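Local coordinates for Bcl-2-like protein FPV039 (Fowlpox virus, PDB 5TZP) that inhibits host cell apoptosis by sequestering and inactivating several proapoptotic Bcl-2 proteins, including BAX and BAK1, at residues L20-N25 with S38-S43. Numbering follows the deposited sequence.
With EDO (1,2-ethanediol), chain E; SO4 (sulfate ion), chain O.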
loop_
_atom_site.group_PDB
_atom_site.type_symbol
_atom_site.label_atom_id
_atom_site.label_comp_id
_atom_site.label_asym_id
_atom_site.label_seq_id
_atom_site.Cartn_x
_atom_site.Cartn_y
_atom_site.Cartn_z
ATOM N N LEU A 20 -8.310 6.959 -1.823
ATOM C CA LEU A 20 -8.280 6.859 -0.363
ATOM C C LEU A 20 -9.211 5.779 0.141
ATOM O O LEU A 20 -8.863 5.029 1.017
ATOM C CB LEU A 20 -8.630 8.213 0.246
ATOM C CG LEU A 20 -8.725 8.202 1.785
ATOM C CD1 LEU A 20 -7.361 7.908 2.371
ATOM C CD2 LEU A 20 -9.258 9.505 2.306
ATOM N N ASN A 21 -10.445 5.740 -0.368
ATOM C CA ASN A 21 -11.439 4.815 0.189
ATOM C C ASN A 21 -11.021 3.353 0.010
ATOM O O ASN A 21 -11.263 2.536 0.873
ATOM C CB ASN A 21 -12.789 5.093 -0.469
ATOM C CG ASN A 21 -13.902 4.323 0.133
ATOM O OD1 ASN A 21 -14.384 3.403 -0.497
ATOM N ND2 ASN A 21 -14.316 4.670 1.351
ATOM N N MET A 22 -10.387 3.012 -1.120
ATOM C CA MET A 22 -9.885 1.661 -1.329
ATOM C C MET A 22 -8.771 1.331 -0.364
ATOM O O MET A 22 -8.792 0.302 0.312
ATOM C CB MET A 22 -9.377 1.595 -2.752
ATOM C CG MET A 22 -8.863 0.232 -3.124
ATOM S SD MET A 22 -10.147 -1.022 -3.344
ATOM C CE MET A 22 -10.623 -0.798 -5.040
ATOM N N ILE A 23 -7.778 2.208 -0.269
ATOM C CA ILE A 23 -6.621 1.957 0.582
ATOM C C ILE A 23 -7.033 1.849 2.049
ATOM O O ILE A 23 -6.632 0.917 2.771
ATOM C CB ILE A 23 -5.605 3.082 0.377
ATOM C CG1 ILE A 23 -5.036 3.055 -1.042
ATOM C CG2 ILE A 23 -4.482 2.946 1.434
ATOM C CD1 ILE A 23 -4.344 4.302 -1.492
ATOM N N GLN A 24 -7.803 2.821 2.528
ATOM C CA GLN A 24 -8.160 2.855 3.949
ATOM C C GLN A 24 -9.050 1.683 4.330
ATOM O O GLN A 24 -8.839 1.048 5.366
ATOM C CB GLN A 24 -8.807 4.181 4.301
ATOM C CG GLN A 24 -8.898 4.398 5.814
ATOM C CD GLN A 24 -9.214 5.776 6.240
ATOM O OE1 GLN A 24 -9.537 6.627 5.426
ATOM N NE2 GLN A 24 -9.235 6.012 7.523
ATOM N N ASN A 25 -10.013 1.294 3.468
ATOM C CA ASN A 25 -10.817 0.101 3.775
ATOM C C ASN A 25 -9.939 -1.143 3.847
ATOM O O ASN A 25 -10.171 -1.979 4.729
ATOM C CB ASN A 25 -11.981 -0.025 2.807
ATOM C CG ASN A 25 -13.133 0.781 3.283
ATOM O OD1 ASN A 25 -13.735 0.455 4.277
ATOM N ND2 ASN A 25 -13.469 1.829 2.552
ATOM N N SER A 38 -17.577 -4.525 1.050
ATOM C CA SER A 38 -18.863 -3.877 0.767
ATOM C C SER A 38 -18.855 -2.377 0.974
ATOM O O SER A 38 -19.844 -1.690 0.570
ATOM C CB SER A 38 -19.936 -4.547 1.606
ATOM O OG SER A 38 -19.862 -4.099 2.914
ATOM N N PHE A 39 -17.761 -1.825 1.453
ATOM C CA PHE A 39 -17.674 -0.407 1.661
ATOM C C PHE A 39 -16.978 0.307 0.543
ATOM O O PHE A 39 -16.825 1.525 0.608
ATOM C CB PHE A 39 -17.002 -0.071 3.005
ATOM C CG PHE A 39 -17.778 -0.592 4.171
ATOM C CD1 PHE A 39 -18.917 0.059 4.626
ATOM C CD2 PHE A 39 -17.456 -1.781 4.768
ATOM C CE1 PHE A 39 -19.649 -0.428 5.676
ATOM C CE2 PHE A 39 -18.176 -2.277 5.818
ATOM C CZ PHE A 39 -19.297 -1.595 6.278
ATOM N N VAL A 40 -16.508 -0.402 -0.460
ATOM C CA VAL A 40 -15.845 0.200 -1.627
ATOM C C VAL A 40 -16.713 0.062 -2.865
ATOM O O VAL A 40 -17.588 -0.775 -2.923
ATOM C CB VAL A 40 -14.435 -0.386 -1.862
ATOM C CG1 VAL A 40 -13.558 -0.273 -0.640
ATOM C CG2 VAL A 40 -14.491 -1.805 -2.325
ATOM N N ILE A 41 -16.457 0.906 -3.869
ATOM C CA ILE A 41 -17.229 0.814 -5.094
ATOM C C ILE A 41 -16.792 -0.415 -5.914
ATOM O O ILE A 41 -17.621 -1.186 -6.405
ATOM C CB ILE A 41 -17.102 2.132 -5.875
ATOM C CG1 ILE A 41 -17.753 3.306 -5.085
ATOM C CG2 ILE A 41 -17.685 1.962 -7.301
ATOM C CD1 ILE A 41 -17.459 4.655 -5.755
ATOM N N ASP A 42 -15.478 -0.602 -6.088
ATOM C CA ASP A 42 -14.913 -1.589 -7.001
ATOM C C ASP A 42 -14.493 -2.822 -6.203
ATOM O O ASP A 42 -13.324 -3.000 -5.822
ATOM C CB ASP A 42 -13.756 -0.955 -7.780
ATOM C CG ASP A 42 -13.233 -1.875 -8.859
ATOM O OD1 ASP A 42 -13.590 -3.067 -8.916
ATOM O OD2 ASP A 42 -12.355 -1.366 -9.628
ATOM N N SER A 43 -15.475 -3.698 -5.959
ATOM C CA SER A 43 -15.218 -4.877 -5.125
ATOM C C SER A 43 -14.297 -5.891 -5.809
ATOM O O SER A 43 -13.515 -6.543 -5.138
ATOM C CB SER A 43 -16.547 -5.530 -4.730
ATOM O OG SER A 43 -17.468 -4.555 -4.248
HETATM C C1 EDO E . -12.751 2.347 -4.571
HETATM O O1 EDO E . -13.581 1.510 -5.463
HETATM C C2 EDO E . -13.559 3.535 -4.115
HETATM O O2 EDO E . -14.643 3.078 -3.263
HETATM S S SO4 O . -9.707 8.907 9.868
HETATM O O1 SO4 O . -8.922 8.793 11.122
HETATM O O2 SO4 O . -10.981 9.656 10.114
HETATM O O3 SO4 O . -9.958 7.535 9.472
HETATM O O4 SO4 O . -8.950 9.615 8.816
#
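Val40 lays its CG1 methyl against helix 14-32, 3.8 Å from CB of Asn25 and 4.2 Å from CA of Met22; its short branched side chain fits close to the helix backbone. Alongside, Met22 reaches toward Asp42: with CG anti to the backbone N (chi1 -178°) and bends at the next two torsions, its flexible thioether brings CE to 3.6 Å from Asp42 O. Buried Met22 and the close contacts of Val40 CG1 make this the tighter side; Tyr46 of helix 43-68 touches both. An amide offers donor and acceptor together, as buried Asn25 needs: ND2 donates to Asn21 O at 2.9 Å, sharing that carbonyl with Asn25 N from the opposite face, while OD1 accepts from Arg36. OD1 also lies 3.5 Å from CB of Phe39, whose exposed ring leads away. On the looser side, a 1,2-ethanediol, probably from the crystallisation liquor, lies beside partly exposed Asn21; its O2 and O1 accept from N of Ile41 and Asp42. Asp42, whose carboxylate can accept from helix-start N-H groups, N-caps helix 43-68 and also bonds Ser45 and, through OD1, Arg144, so the contact packs an interhelix connection of the all-helical Bcl-2 fold against its first helix.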